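Local coordinates for OBCA, Oxalate Biosynthetic Component A (Burkholderia glumae, PDB 4NNB), which is a metal-binding protein that joins an N-terminal domain of its own family to a TIM-barrel domain holding a magnesium ion and an oxaloacetate ion, at residues Y158-P161 with A162-E165; D259-V262 with P263-K267; R401-R404 with E405-S409; E504-G508 with R509-I513; T512-A516 with A517-D521. All coordinates share one frame; numbering follows the deposited sequence.

How the contacts relate
All five contacts are local, each within one continuous run of chain. Contact 1 is a buried, almost wholly apolar start of a helix in the N-terminal domain; its centre is about 44 Å from that of contact 2. Contacts 2 and 3 lie inside helices, 255-268 and 401-413: the first is partly buried and largely apolar, with a proline kink, whereas the second is a surface contact dominated by arginine pairings with Glu-405 and Ser-408. Contacts 4 and 5 follow each other through strand 512-513, sharing Thr-512 and Ile-513, and show a helix ending and a helix beginning. Contact 5 also meets contact 2, where Lys-266 and Arg-520 both pair with Glu-307.

Contact 1. Residues Y158-P161 with A162-E165; sequences YLPP and ALIE
Where the strand ending at Leu-159 turns into helix 161-170, the carbonyl of Pro-160, the N-cap residue, accepts a bond from Ile-164 N at 3.1 Å and a weak one from Leu-163 N, while Glu-165 N bonds to Pro-161 O at 2.7 Å. The side chains close the corner. Leu-159 reaches over to the first turn: its CB touches Ile-164 CD1 at 3.8 Å, and its CD2 meets Leu-163 CD2 at 4.0 Å, the two leucines crossing at a slant. Ile-164 gets there because its CG1 lies beside its own backbone N (chi1 -65°) and a second bend, at chi2, carries CD1 back to the strand. The Pro-160 ring presents CG to Leu-163 CB at 4.0 Å. On the outer side, Glu-165 folds its CG back against Pro-161 O at 3.2 Å. Helix 125-137 packs against Leu-159 and Leu-163, and Pro-161 rests on Val-57 and Pro-58, so the corner is wedged between neighbouring elements. Neither proline has an N-H to give, and the polar part Pro-160 brings to the first turn is its carbonyl; the cap therefore works without a polar side chain and suits a buried, apolar strand-to-helix junction.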
loop_
_atom_site.group_PDB
_atom_site.type_symbol
_atom_site.label_atom_id
_atom_site.label_comp_id
_atom_site.label_asym_id
_atom_site.label_seq_id
_atom_site.Cartn_x
_atom_site.Cartn_y
_atom_site.Cartn_z
ATOM N N TYR A 158 2.026 -0.576 -23.031
ATOM C CA TYR A 158 3.409 -0.461 -23.495
ATOM C C TYR A 158 4.424 -1.172 -22.585
ATOM O O TYR A 158 4.347 -1.088 -21.360
ATOM C CB TYR A 158 3.757 1.029 -23.627
ATOM C CG TYR A 158 5.204 1.357 -23.947
ATOM C CD1 TYR A 158 6.138 1.546 -22.937
ATOM C CD2 TYR A 158 5.625 1.509 -25.261
ATOM C CE1 TYR A 158 7.451 1.863 -23.227
ATOM C CE2 TYR A 158 6.937 1.822 -25.566
ATOM C CZ TYR A 158 7.845 1.999 -24.547
ATOM O OH TYR A 158 9.152 2.315 -24.851
ATOM N N LEU A 159 5.383 -1.856 -23.199
ATOM C CA LEU A 159 6.511 -2.441 -22.480
ATOM C C LEU A 159 7.788 -1.689 -22.900
ATOM O O LEU A 159 8.009 -1.477 -24.086
ATOM C CB LEU A 159 6.624 -3.932 -22.812
ATOM C CG LEU A 159 5.367 -4.764 -22.532
ATOM C CD1 LEU A 159 5.549 -6.225 -22.930
ATOM C CD2 LEU A 159 4.952 -4.653 -21.063
ATOM N N PRO A 160 8.631 -1.281 -21.931
ATOM C CA PRO A 160 9.820 -0.454 -22.213
ATOM C C PRO A 160 10.974 -1.225 -22.861
ATOM O O PRO A 160 11.036 -2.449 -22.731
ATOM C CB PRO A 160 10.239 0.014 -20.813
ATOM C CG PRO A 160 9.839 -1.119 -19.929
ATOM C CD PRO A 160 8.505 -1.570 -20.489
ATOM N N PRO A 161 11.891 -0.511 -23.537
ATOM C CA PRO A 161 13.012 -1.140 -24.248
ATOM C C PRO A 161 13.807 -2.133 -23.397
ATOM O O PRO A 161 14.147 -3.191 -23.899
ATOM C CB PRO A 161 13.893 0.055 -24.621
ATOM C CG PRO A 161 12.923 1.164 -24.815
ATOM C CD PRO A 161 11.859 0.948 -23.754
ATOM N N ALA A 162 14.088 -1.803 -22.140
ATOM C CA ALA A 162 14.863 -2.698 -21.274
ATOM C C ALA A 162 14.174 -4.045 -21.041
ATOM O O ALA A 162 14.833 -5.084 -20.937
ATOM C CB ALA A 162 15.174 -2.023 -19.951
ATOM N N LEU A 163 12.848 -4.029 -20.950
ATOM C CA LEU A 163 12.096 -5.273 -20.826
ATOM C C LEU A 163 12.134 -6.042 -22.146
ATOM O O LEU A 163 12.338 -7.253 -22.163
ATOM C CB LEU A 163 10.652 -4.989 -20.417
ATOM C CG LEU A 163 9.827 -6.225 -20.060
ATOM C CD1 LEU A 163 10.559 -7.034 -19.007
ATOM C CD2 LEU A 163 8.456 -5.806 -19.540
ATOM N N ILE A 164 11.936 -5.328 -23.251
ATOM C CA ILE A 164 11.905 -5.949 -24.570
ATOM C C ILE A 164 13.264 -6.550 -24.914
ATOM O O ILE A 164 13.353 -7.646 -25.482
ATOM C CB ILE A 164 11.467 -4.945 -25.645
ATOM C CG1 ILE A 164 10.020 -4.516 -25.394
ATOM C CG2 ILE A 164 11.604 -5.545 -27.031
ATOM C CD1 ILE A 164 9.062 -5.702 -25.201
ATOM N N GLU A 165 14.320 -5.823 -24.559
ATOM C CA GLU A 165 15.684 -6.294 -24.760
ATOM C C GLU A 165 15.958 -7.567 -23.965
ATOM O O GLU A 165 16.590 -8.492 -24.469
ATOM C CB GLU A 165 16.691 -5.185 -24.422
ATOM C CG GLU A 165 16.724 -4.096 -25.489
ATOM C CD GLU A 165 17.294 -2.781 -25.002
ATOM O OE1 GLU A 165 17.714 -2.688 -23.824
ATOM O OE2 GLU A 165 17.309 -1.830 -25.810
#

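Contact 2. Residues D259-V262 with P263-K267; sequences DAIV and PMVKK
The ring of Pro-263 pushes back into the preceding turn, where its CD comes 3.1 Å from Asp-259 O and its CG lies near both that oxygen and Ala-260 O. The peptide link itself sets CD against Val-262 CB, and the two side chains cross at about a right angle. Met-264 curls over the same turn. Its chain is bent at chi3 (-43°), which brings the terminal CE round to Ala-260 CB at 4.0 Å, while its CG passes 3.1 Å from Ala-260 O. On another side of the helix Ile-261 CG2 and Val-265 CG2 touch at 4.0 Å, one turn apart.

Helix 255-268 lies in the crossover between the parallel strands 222-229 and 273-276, a beta-alpha-beta unit of the barrel, and Pro-263 kinks it because its nitrogen has no hydrogen to give to the turn before. The regular pattern resumes at once: Met-264 N bonds to Ala-260 O, Val-265 N to Ile-261 O at 2.9 Å and Lys-266 N to Val-262 O at 3.1 Å.

Further out, Ile-261 packs on Leu-225 and Thr-227 of strand 222-229 and on Ile-208, and Met-264 on Pro-205 and Thr-209 of helix 205-217. Asp-259 and Lys-266 find their main partners beyond the helix: Asp-259 OD1 forms a salt bridge with Lys-297, and Lys-266, bent at chi2, sends NZ to a salt bridge with Glu-307 and a hydrogen bond to Ala-272 O.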
loop_
_atom_site.group_PDB
_atom_site.type_symbol
_atom_site.label_atom_id
_atom_site.label_comp_id
_atom_site.label_asym_id
_atom_site.label_seq_id
_atom_site.Cartn_x
_atom_site.Cartn_y
_atom_site.Cartn_z
ATOM N N ASP A 259 -16.921 12.428 5.803
ATOM C CA ASP A 259 -18.345 12.694 6.044
ATOM C C ASP A 259 -19.214 11.780 5.188
ATOM O O ASP A 259 -20.334 11.424 5.568
ATOM C CB ASP A 259 -18.679 14.152 5.721
ATOM C CG ASP A 259 -18.250 15.108 6.820
ATOM O OD1 ASP A 259 -17.834 14.632 7.903
ATOM O OD2 ASP A 259 -18.359 16.330 6.597
ATOM N N ALA A 260 -18.673 11.394 4.039
ATOM C CA ALA A 260 -19.347 10.468 3.133
ATOM C C ALA A 260 -19.042 9.016 3.512
ATOM O O ALA A 260 -19.956 8.197 3.665
ATOM C CB ALA A 260 -18.940 10.749 1.693
ATOM N N ILE A 261 -17.758 8.704 3.694
ATOM C CA ILE A 261 -17.339 7.320 3.946
ATOM C C ILE A 261 -17.929 6.707 5.213
ATOM O O ILE A 261 -18.449 5.588 5.173
ATOM C CB ILE A 261 -15.791 7.175 3.959
ATOM C CG1 ILE A 261 -15.230 7.490 2.574
ATOM C CG2 ILE A 261 -15.379 5.782 4.400
ATOM C CD1 ILE A 261 -13.761 7.925 2.562
ATOM N N VAL A 262 -17.840 7.417 6.333
ATOM C CA VAL A 262 -18.291 6.850 7.599
ATOM C C VAL A 262 -19.749 6.348 7.557
ATOM O O VAL A 262 -19.995 5.182 7.867
ATOM C CB VAL A 262 -18.023 7.785 8.810
ATOM C CG1 VAL A 262 -18.671 7.228 10.060
ATOM C CG2 VAL A 262 -16.502 7.970 9.010
ATOM N N PRO A 263 -20.710 7.201 7.148
ATOM C CA PRO A 263 -22.078 6.658 7.109
ATOM C C PRO A 263 -22.334 5.697 5.937
ATOM O O PRO A 263 -23.196 4.825 6.070
ATOM C CB PRO A 263 -22.947 7.910 6.963
ATOM C CG PRO A 263 -22.072 8.888 6.272
ATOM C CD PRO A 263 -20.687 8.639 6.827
ATOM N N MET A 264 -21.617 5.830 4.824
ATOM C CA MET A 264 -21.842 4.907 3.708
ATOM C C MET A 264 -21.417 3.496 4.101
ATOM O O MET A 264 -22.129 2.523 3.835
ATOM C CB MET A 264 -21.164 5.385 2.417
ATOM C CG MET A 264 -21.842 6.616 1.810
ATOM S SD MET A 264 -21.192 7.115 0.203
ATOM C CE MET A 264 -19.458 6.946 0.488
ATOM N N VAL A 265 -20.281 3.389 4.781
ATOM C CA VAL A 265 -19.834 2.097 5.299
ATOM C C VAL A 265 -20.815 1.547 6.323
ATOM O O VAL A 265 -21.243 0.390 6.236
ATOM C CB VAL A 265 -18.416 2.195 5.935
ATOM C CG1 VAL A 265 -18.085 0.938 6.720
ATOM C CG2 VAL A 265 -17.388 2.411 4.856
ATOM N N LYS A 266 -21.175 2.385 7.290
ATOM C CA LYS A 266 -22.028 1.955 8.392
ATOM C C LYS A 266 -23.441 1.560 7.958
ATOM O O LYS A 266 -24.083 0.732 8.603
ATOM C CB LYS A 266 -22.089 3.042 9.467
ATOM C CG LYS A 266 -20.778 3.222 10.236
ATOM C CD LYS A 266 -20.569 2.104 11.229
ATOM C CE LYS A 266 -19.307 2.337 12.039
ATOM N NZ LYS A 266 -19.472 1.687 13.344
ATOM N N LYS A 267 -23.926 2.133 6.867
ATOM C CA LYS A 267 -25.246 1.737 6.379
ATOM C C LYS A 267 -25.240 0.273 5.926
ATOM O O LYS A 267 -26.220 -0.447 6.104
ATOM C CB LYS A 267 -25.711 2.648 5.242
ATOM C CG LYS A 267 -27.092 2.268 4.701
ATOM C CD LYS A 267 -27.736 3.404 3.925
ATOM C CE LYS A 267 -29.155 3.032 3.491
ATOM N NZ LYS A 267 -29.927 4.224 3.033
#

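Contact 3. Residues R401-R404 with E405-S409; sequences RVVR and EEISS
Arg-401 and Glu-405, one turn apart, meet with their flat groups almost perpendicular, guanidinium and carboxylate planes 87° apart. Arg-401 NE gives a salt-bridge hydrogen bond to Glu-405 OE2 at 3.1 Å, nearly straight at 172°. The oxygen lies in the guanidinium plane, yet the nitrogen stands above the plane of the carboxylate. An extended chain from CG to NE, with CG opposite the backbone N (chi1 175°), runs Arg-401 out to this meeting, and Glu-405 lies back along the helix with its CG 3.2 Å from Arg-401 O.

Arg-404 behaves differently. Bent at chi2 and again at chi3, it folds forward over the following turn, laying one guanidinium face on Glu-405 CA, with NH2 3.5 Å from that carbon. At its edge NH2 bonds to Ser-408 OG at 3.2 Å, the oxygen tilted a little from the plane.

The scaffold is the first two turns of helix 401-413, bonded residue to fourth residue: Glu-405 N to Arg-401 O at 2.8 Å, Ile-407 N to Val-403 O at 3.0 Å and Ser-408 N to Arg-404 O, with a weak hydrogen bond from Glu-406 N to Val-402 O. Its inner side is apolar, as Val-403 CG1 and Ile-407 CD1 come within 4.3 Å and both side chains lean on Leu-425 of helix 416-440.

Both arginines also work outside the helix: Arg-404 NH1 makes a salt bridge with Asp-382, and Arg-401 NH2 a hydrogen bond to Gln-319 OE1.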
loop_
_atom_site.group_PDB
_atom_site.type_symbol
_atom_site.label_atom_id
_atom_site.label_comp_id
_atom_site.label_asym_id
_atom_site.label_seq_id
_atom_site.Cartn_x
_atom_site.Cartn_y
_atom_site.Cartn_z
ATOM N N ARG A 401 18.313 -1.988 10.312
ATOM C CA ARG A 401 18.465 -1.997 8.863
ATOM C C ARG A 401 19.442 -3.078 8.403
ATOM O O ARG A 401 19.167 -3.776 7.432
ATOM C CB ARG A 401 18.885 -0.630 8.310
ATOM C CG ARG A 401 19.173 -0.676 6.801
ATOM C CD ARG A 401 19.280 0.703 6.170
ATOM N NE ARG A 401 19.387 0.610 4.714
ATOM C CZ ARG A 401 18.883 1.501 3.861
ATOM N NH1 ARG A 401 19.026 1.324 2.551
ATOM N NH2 ARG A 401 18.227 2.565 4.313
ATOM N N VAL A 402 20.555 -3.232 9.117
ATOM C CA VAL A 402 21.535 -4.261 8.758
ATOM C C VAL A 402 20.924 -5.662 8.814
ATOM O O VAL A 402 21.210 -6.507 7.957
ATOM C CB VAL A 402 22.819 -4.187 9.617
ATOM C CG1 VAL A 402 23.569 -2.906 9.331
ATOM C CG2 VAL A 402 22.496 -4.284 11.096
ATOM N N VAL A 403 20.068 -5.896 9.806
ATOM C CA VAL A 403 19.372 -7.168 9.923
ATOM C C VAL A 403 18.282 -7.274 8.855
ATOM O O VAL A 403 18.100 -8.328 8.240
ATOM C CB VAL A 403 18.771 -7.368 11.328
ATOM C CG1 VAL A 403 17.993 -8.678 11.399
ATOM C CG2 VAL A 403 19.868 -7.346 12.387
ATOM N N ARG A 404 17.574 -6.175 8.618
ATOM C CA ARG A 404 16.538 -6.149 7.582
ATOM C C ARG A 404 17.113 -6.452 6.192
ATOM O O ARG A 404 16.495 -7.165 5.395
ATOM C CB ARG A 404 15.829 -4.792 7.563
ATOM C CG ARG A 404 14.468 -4.810 6.882
ATOM C CD ARG A 404 14.442 -3.847 5.711
ATOM N NE ARG A 404 15.186 -4.379 4.594
ATOM C CZ ARG A 404 16.025 -3.689 3.832
ATOM N NH1 ARG A 404 16.247 -2.401 4.049
ATOM N NH2 ARG A 404 16.640 -4.303 2.843
ATOM N N GLU A 405 18.284 -5.893 5.900
ATOM C CA GLU A 405 18.967 -6.169 4.637
ATOM C C GLU A 405 19.293 -7.665 4.484
ATOM O O GLU A 405 19.184 -8.219 3.390
ATOM C CB GLU A 405 20.221 -5.295 4.495
ATOM C CG GLU A 405 19.902 -3.811 4.276
ATOM C CD GLU A 405 21.125 -2.913 4.338
ATOM O OE1 GLU A 405 22.144 -3.311 4.937
ATOM O OE2 GLU A 405 21.065 -1.805 3.784
ATOM N N GLU A 406 19.665 -8.316 5.582
ATOM C CA GLU A 406 19.943 -9.750 5.574
ATOM C C GLU A 406 18.665 -10.537 5.296
ATOM O O GLU A 406 18.676 -11.524 4.551
ATOM C CB GLU A 406 20.565 -10.186 6.911
ATOM C CG GLU A 406 21.062 -11.639 6.949
ATOM C CD GLU A 406 21.974 -11.931 8.146
ATOM O OE1 GLU A 406 22.355 -10.982 8.870
ATOM O OE2 GLU A 406 22.314 -13.115 8.360
ATOM N N ILE A 407 17.565 -10.085 5.894
ATOM C CA ILE A 407 16.258 -10.700 5.688
ATOM C C ILE A 407 15.811 -10.625 4.223
ATOM O O ILE A 407 15.328 -11.618 3.669
ATOM C CB ILE A 407 15.188 -10.073 6.617
ATOM C CG1 ILE A 407 15.394 -10.541 8.056
ATOM C CG2 ILE A 407 13.792 -10.435 6.160
ATOM C CD1 ILE A 407 14.560 -9.771 9.071
ATOM N N SER A 408 15.977 -9.460 3.600
ATOM C CA SER A 408 15.615 -9.284 2.195
ATOM C C SER A 408 16.452 -10.204 1.298
ATOM O O SER A 408 15.937 -10.810 0.355
ATOM C CB SER A 408 15.784 -7.821 1.769
ATOM O OG SER A 408 14.897 -6.975 2.486
ATOM N N SER A 409 17.740 -10.306 1.608
ATOM C CA SER A 409 18.638 -11.204 0.887
ATOM C C SER A 409 18.183 -12.662 0.991
ATOM O O SER A 409 18.105 -13.375 -0.012
ATOM C CB SER A 409 20.063 -11.051 1.418
ATOM O OG SER A 409 20.921 -12.019 0.843
#

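Contact 4. Residues E504-G508 with R509-I513; sequences EELLG and RGATI
Leu-506 and Ile-513 make the tight part of this contact, their CD1 atoms 3.6 Å apart and their side chains crossing at about a right angle. Ile-513 comes back from the strand to reach the last helical turn, its CD1 also lying 3.8 Å from Leu-506 CB. At the same corner Ala-511 CB lies 3.5 Å from Leu-506 O, and Leu-506 packs further on Val-459 of helix 458-465. Leu-507, exposed, sets CD2 beside Ala-511 O (3.3 Å) and 4.2 Å from Ile-513 CG1.

The backbone between them ends helix 495-507 in a Schellman motif. Ala-511 N bonds to Leu-506 O at 3.2 Å and Gly-510 N to Leu-507 O, with Gly-510 as the C-prime residue at positive phi (71°). Leu-506 O is gripped twice, since Arg-509 N also bonds to it at 2.9 Å, and the two donors come from opposite faces of the carbonyl plane.

The other side is more exposed and polar, held by a charge pair. Glu-505 and Arg-509 run side by side in the same direction, both touching Val-459, their flat groups turned 61° apart. Glu-505 OE2 pairs with Arg-509 NH1 at 2.9 Å in a salt bridge, although its hydrogen bond is weak and bent to 124°. The stronger claim on Arg-509 comes from Asp-460, which forms a salt bridge with NH2. Two carboxylates thus share the charge of one guanidinium, which probably fixes its position and links the end of this helix to helix 458-465, while the leucines join the same end to the outgoing strand.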
loop_
_atom_site.group_PDB
_atom_site.type_symbol
_atom_site.label_atom_id
_atom_site.label_comp_id
_atom_site.label_asym_id
_atom_site.label_seq_id
_atom_site.Cartn_x
_atom_site.Cartn_y
_atom_site.Cartn_z
ATOM N N GLU A 504 -6.828 -17.403 4.850
ATOM C CA GLU A 504 -6.638 -18.784 4.425
ATOM C C GLU A 504 -5.388 -19.399 5.062
ATOM O O GLU A 504 -5.451 -20.478 5.658
ATOM C CB GLU A 504 -6.569 -18.825 2.894
ATOM C CG GLU A 504 -6.306 -20.181 2.264
ATOM C CD GLU A 504 -6.321 -20.098 0.743
ATOM O OE1 GLU A 504 -7.324 -20.536 0.139
ATOM O OE2 GLU A 504 -5.338 -19.584 0.156
ATOM N N GLU A 505 -4.259 -18.708 4.947
ATOM C CA GLU A 505 -3.010 -19.182 5.539
ATOM C C GLU A 505 -3.109 -19.331 7.064
ATOM O O GLU A 505 -2.557 -20.278 7.639
ATOM C CB GLU A 505 -1.840 -18.268 5.147
ATOM C CG GLU A 505 -0.504 -18.702 5.739
ATOM C CD GLU A 505 0.693 -17.992 5.129
ATOM O OE1 GLU A 505 0.514 -16.943 4.469
ATOM O OE2 GLU A 505 1.824 -18.496 5.308
ATOM N N LEU A 506 -3.823 -18.414 7.715
ATOM C CA LEU A 506 -3.993 -18.483 9.169
ATOM C C LEU A 506 -4.796 -19.724 9.580
ATOM O O LEU A 506 -4.380 -20.484 10.458
ATOM C CB LEU A 506 -4.652 -17.207 9.710
ATOM C CG LEU A 506 -3.704 -16.009 9.869
ATOM C CD1 LEU A 506 -4.479 -14.717 10.111
ATOM C CD2 LEU A 506 -2.697 -16.251 11.003
ATOM N N LEU A 507 -5.939 -19.924 8.931
ATOM C CA LEU A 507 -6.795 -21.078 9.187
ATOM C C LEU A 507 -6.057 -22.407 8.973
ATOM O O LEU A 507 -6.274 -23.371 9.701
ATOM C CB LEU A 507 -8.044 -21.005 8.315
ATOM C CG LEU A 507 -9.061 -19.959 8.754
ATOM C CD1 LEU A 507 -10.226 -19.886 7.768
ATOM C CD2 LEU A 507 -9.554 -20.272 10.157
ATOM N N GLY A 508 -5.163 -22.437 7.995
ATOM C CA GLY A 508 -4.353 -23.616 7.735
ATOM C C GLY A 508 -3.328 -23.952 8.807
ATOM O O GLY A 508 -2.691 -25.009 8.744
ATOM N N ARG A 509 -3.149 -23.064 9.783
ATOM C CA ARG A 509 -2.225 -23.333 10.885
ATOM C C ARG A 509 -2.969 -23.409 12.204
ATOM O O ARG A 509 -2.373 -23.260 13.269
ATOM C CB ARG A 509 -1.145 -22.256 10.975
ATOM C CG ARG A 509 -0.578 -21.840 9.643
ATOM C CD ARG A 509 0.857 -22.274 9.449
ATOM N NE ARG A 509 1.462 -21.498 8.373
ATOM C CZ ARG A 509 2.472 -20.653 8.538
ATOM N NH1 ARG A 509 2.943 -19.980 7.496
ATOM N NH2 ARG A 509 3.018 -20.496 9.741
ATOM N N GLY A 510 -4.277 -23.625 12.131
ATOM C CA GLY A 510 -5.082 -23.776 13.326
ATOM C C GLY A 510 -5.295 -22.501 14.121
ATOM O O GLY A 510 -5.447 -22.548 15.340
ATOM N N ALA A 511 -5.320 -21.357 13.441
ATOM C CA ALA A 511 -5.668 -20.112 14.113
ATOM C C ALA A 511 -7.145 -19.813 13.925
ATOM O O ALA A 511 -7.753 -20.230 12.938
ATOM C CB ALA A 511 -4.806 -18.951 13.605
ATOM N N THR A 512 -7.720 -19.099 14.883
ATOM C CA THR A 512 -9.087 -18.611 14.783
ATOM C C THR A 512 -9.055 -17.152 14.307
ATOM O O THR A 512 -8.144 -16.404 14.664
ATOM C CB THR A 512 -9.788 -18.682 16.155
ATOM O OG1 THR A 512 -9.686 -20.016 16.672
ATOM C CG2 THR A 512 -11.259 -18.290 16.046
ATOM N N ILE A 513 -10.039 -16.761 13.501
ATOM C CA ILE A 513 -10.143 -15.392 13.012
ATOM C C ILE A 513 -11.349 -14.715 13.642
ATOM O O ILE A 513 -12.478 -15.141 13.424
ATOM C CB ILE A 513 -10.323 -15.345 11.486
ATOM C CG1 ILE A 513 -9.206 -16.114 10.772
ATOM C CG2 ILE A 513 -10.384 -13.900 10.999
ATOM C CD1 ILE A 513 -7.837 -15.545 11.017
#

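Contact 5. Residues T512-A516 with A517-D521; sequences TILTA and AQVRD
Leu-514 is the first to bring its side chain against the helix ahead: its CB rests 3.9 Å from Val-519 CG2, and its CA lies 3.5 Å from Gln-518 OE1. Thr-515 follows as the N-cap of helix 516-523 and forms a capping box with Gln-518. Its OG1 sits between the backbone N and the carbonyl carbon (chi1 66°), where it accepts a bond from Gln-518 N at 3.2 Å. In return Gln-518, extended beyond CG, reaches back with OE1 to accept from Thr-515 N at 2.8 Å, a nearly straight bond of 170°. The same amide oxygen lies 3.1 Å from Thr-515 OG1. Thr-515 O then takes Val-519 N at 3.0 Å, the first regular helical bond. Ala-516 continues the pattern by accepting from Arg-520 N, and Arg-520 CG lies 3.0 Å from Ala-516 O. Beyond the turn, Val-519 packs on Tyr-7 and Ile-273, placing the helix against barrel strands, and Arg-520 NH1 bonds to Ala-271 O and forms a salt bridge with Glu-307. The box is reciprocal: a hydroxyl serves an N-H of the first turn while the glutamine amide serves the N-H of the cap residue, so neutral side chains help to set where the helix starts.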
loop_
_atom_site.group_PDB
_atom_site.type_symbol
_atom_site.label_atom_id
_atom_site.label_comp_id
_atom_site.label_asym_id
_atom_site.label_seq_id
_atom_site.Cartn_x
_atom_site.Cartn_y
_atom_site.Cartn_z
ATOM N N THR A 512 -7.720 -19.099 14.883
ATOM C CA THR A 512 -9.087 -18.611 14.783
ATOM C C THR A 512 -9.055 -17.152 14.307
ATOM O O THR A 512 -8.144 -16.404 14.664
ATOM C CB THR A 512 -9.788 -18.682 16.155
ATOM O OG1 THR A 512 -9.686 -20.016 16.672
ATOM C CG2 THR A 512 -11.259 -18.290 16.046
ATOM N N ILE A 513 -10.039 -16.761 13.501
ATOM C CA ILE A 513 -10.143 -15.392 13.012
ATOM C C ILE A 513 -11.349 -14.715 13.642
ATOM O O ILE A 513 -12.478 -15.141 13.424
ATOM C CB ILE A 513 -10.323 -15.345 11.486
ATOM C CG1 ILE A 513 -9.206 -16.114 10.772
ATOM C CG2 ILE A 513 -10.384 -13.900 10.999
ATOM C CD1 ILE A 513 -7.837 -15.545 11.017
ATOM N N LEU A 514 -11.113 -13.649 14.403
ATOM C CA LEU A 514 -12.195 -12.886 15.024
ATOM C C LEU A 514 -12.922 -11.983 14.030
ATOM O O LEU A 514 -12.303 -11.404 13.131
ATOM C CB LEU A 514 -11.643 -12.045 16.175
ATOM C CG LEU A 514 -10.797 -12.831 17.174
ATOM C CD1 LEU A 514 -10.101 -11.911 18.145
ATOM C CD2 LEU A 514 -11.653 -13.856 17.927
ATOM N N THR A 515 -14.235 -11.864 14.196
ATOM C CA THR A 515 -15.054 -10.989 13.363
ATOM C C THR A 515 -15.083 -9.584 13.946
ATOM O O THR A 515 -14.680 -9.369 15.095
ATOM C CB THR A 515 -16.509 -11.449 13.355
ATOM O OG1 THR A 515 -17.043 -11.286 14.671
ATOM C CG2 THR A 515 -16.628 -12.910 12.925
ATOM N N ALA A 516 -15.602 -8.640 13.167
ATOM C CA ALA A 516 -15.769 -7.265 13.633
ATOM C C ALA A 516 -16.598 -7.204 14.914
ATOM O O ALA A 516 -16.197 -6.563 15.884
ATOM C CB ALA A 516 -16.394 -6.408 12.551
ATOM N N ALA A 517 -17.743 -7.882 14.925
ATOM C CA ALA A 517 -18.613 -7.862 16.100
ATOM C C ALA A 517 -17.866 -8.344 17.330
ATOM O O ALA A 517 -18.052 -7.814 18.421
ATOM C CB ALA A 517 -19.876 -8.701 15.869
ATOM N N GLN A 518 -17.007 -9.341 17.154
ATOM C CA GLN A 518 -16.261 -9.884 18.281
ATOM C C GLN A 518 -15.160 -8.947 18.778
ATOM O O GLN A 518 -14.936 -8.826 19.985
ATOM C CB GLN A 518 -15.634 -11.218 17.903
ATOM C CG GLN A 518 -16.637 -12.341 17.652
ATOM C CD GLN A 518 -15.952 -13.570 17.130
ATOM O OE1 GLN A 518 -15.448 -13.584 16.000
ATOM N NE2 GLN A 518 -15.893 -14.608 17.956
ATOM N N VAL A 519 -14.449 -8.315 17.846
ATOM C CA VAL A 519 -13.379 -7.392 18.222
ATOM C C VAL A 519 -13.966 -6.205 18.984
ATOM O O VAL A 519 -13.415 -5.807 20.013
ATOM C CB VAL A 519 -12.519 -6.944 16.991
ATOM C CG1 VAL A 519 -11.550 -5.789 17.367
ATOM C CG2 VAL A 519 -11.734 -8.116 16.449
ATOM N N ARG A 520 -15.086 -5.665 18.498
ATOM C CA ARG A 520 -15.767 -4.549 19.152
ATOM C C ARG A 520 -16.105 -4.909 20.575
ATOM O O ARG A 520 -15.883 -4.133 21.501
ATOM C CB ARG A 520 -17.107 -4.221 18.492
ATOM C CG ARG A 520 -17.068 -3.901 17.040
ATOM C CD ARG A 520 -18.437 -3.444 16.586
ATOM N NE ARG A 520 -18.736 -2.165 17.202
ATOM C CZ ARG A 520 -18.568 -0.999 16.595
ATOM N NH1 ARG A 520 -18.136 -0.957 15.339
ATOM N NH2 ARG A 520 -18.853 0.124 17.238
ATOM N N ASP A 521 -16.678 -6.093 20.746
ATOM C CA ASP A 521 -17.115 -6.483 22.068
ATOM C C ASP A 521 -15.932 -6.707 23.000
ATOM O O ASP A 521 -15.892 -6.175 24.108
ATOM C CB ASP A 521 -17.986 -7.730 22.017
ATOM C CG ASP A 521 -18.449 -8.136 23.388
ATOM O OD1 ASP A 521 -19.308 -7.419 23.946
ATOM O OD2 ASP A 521 -17.925 -9.136 23.920
#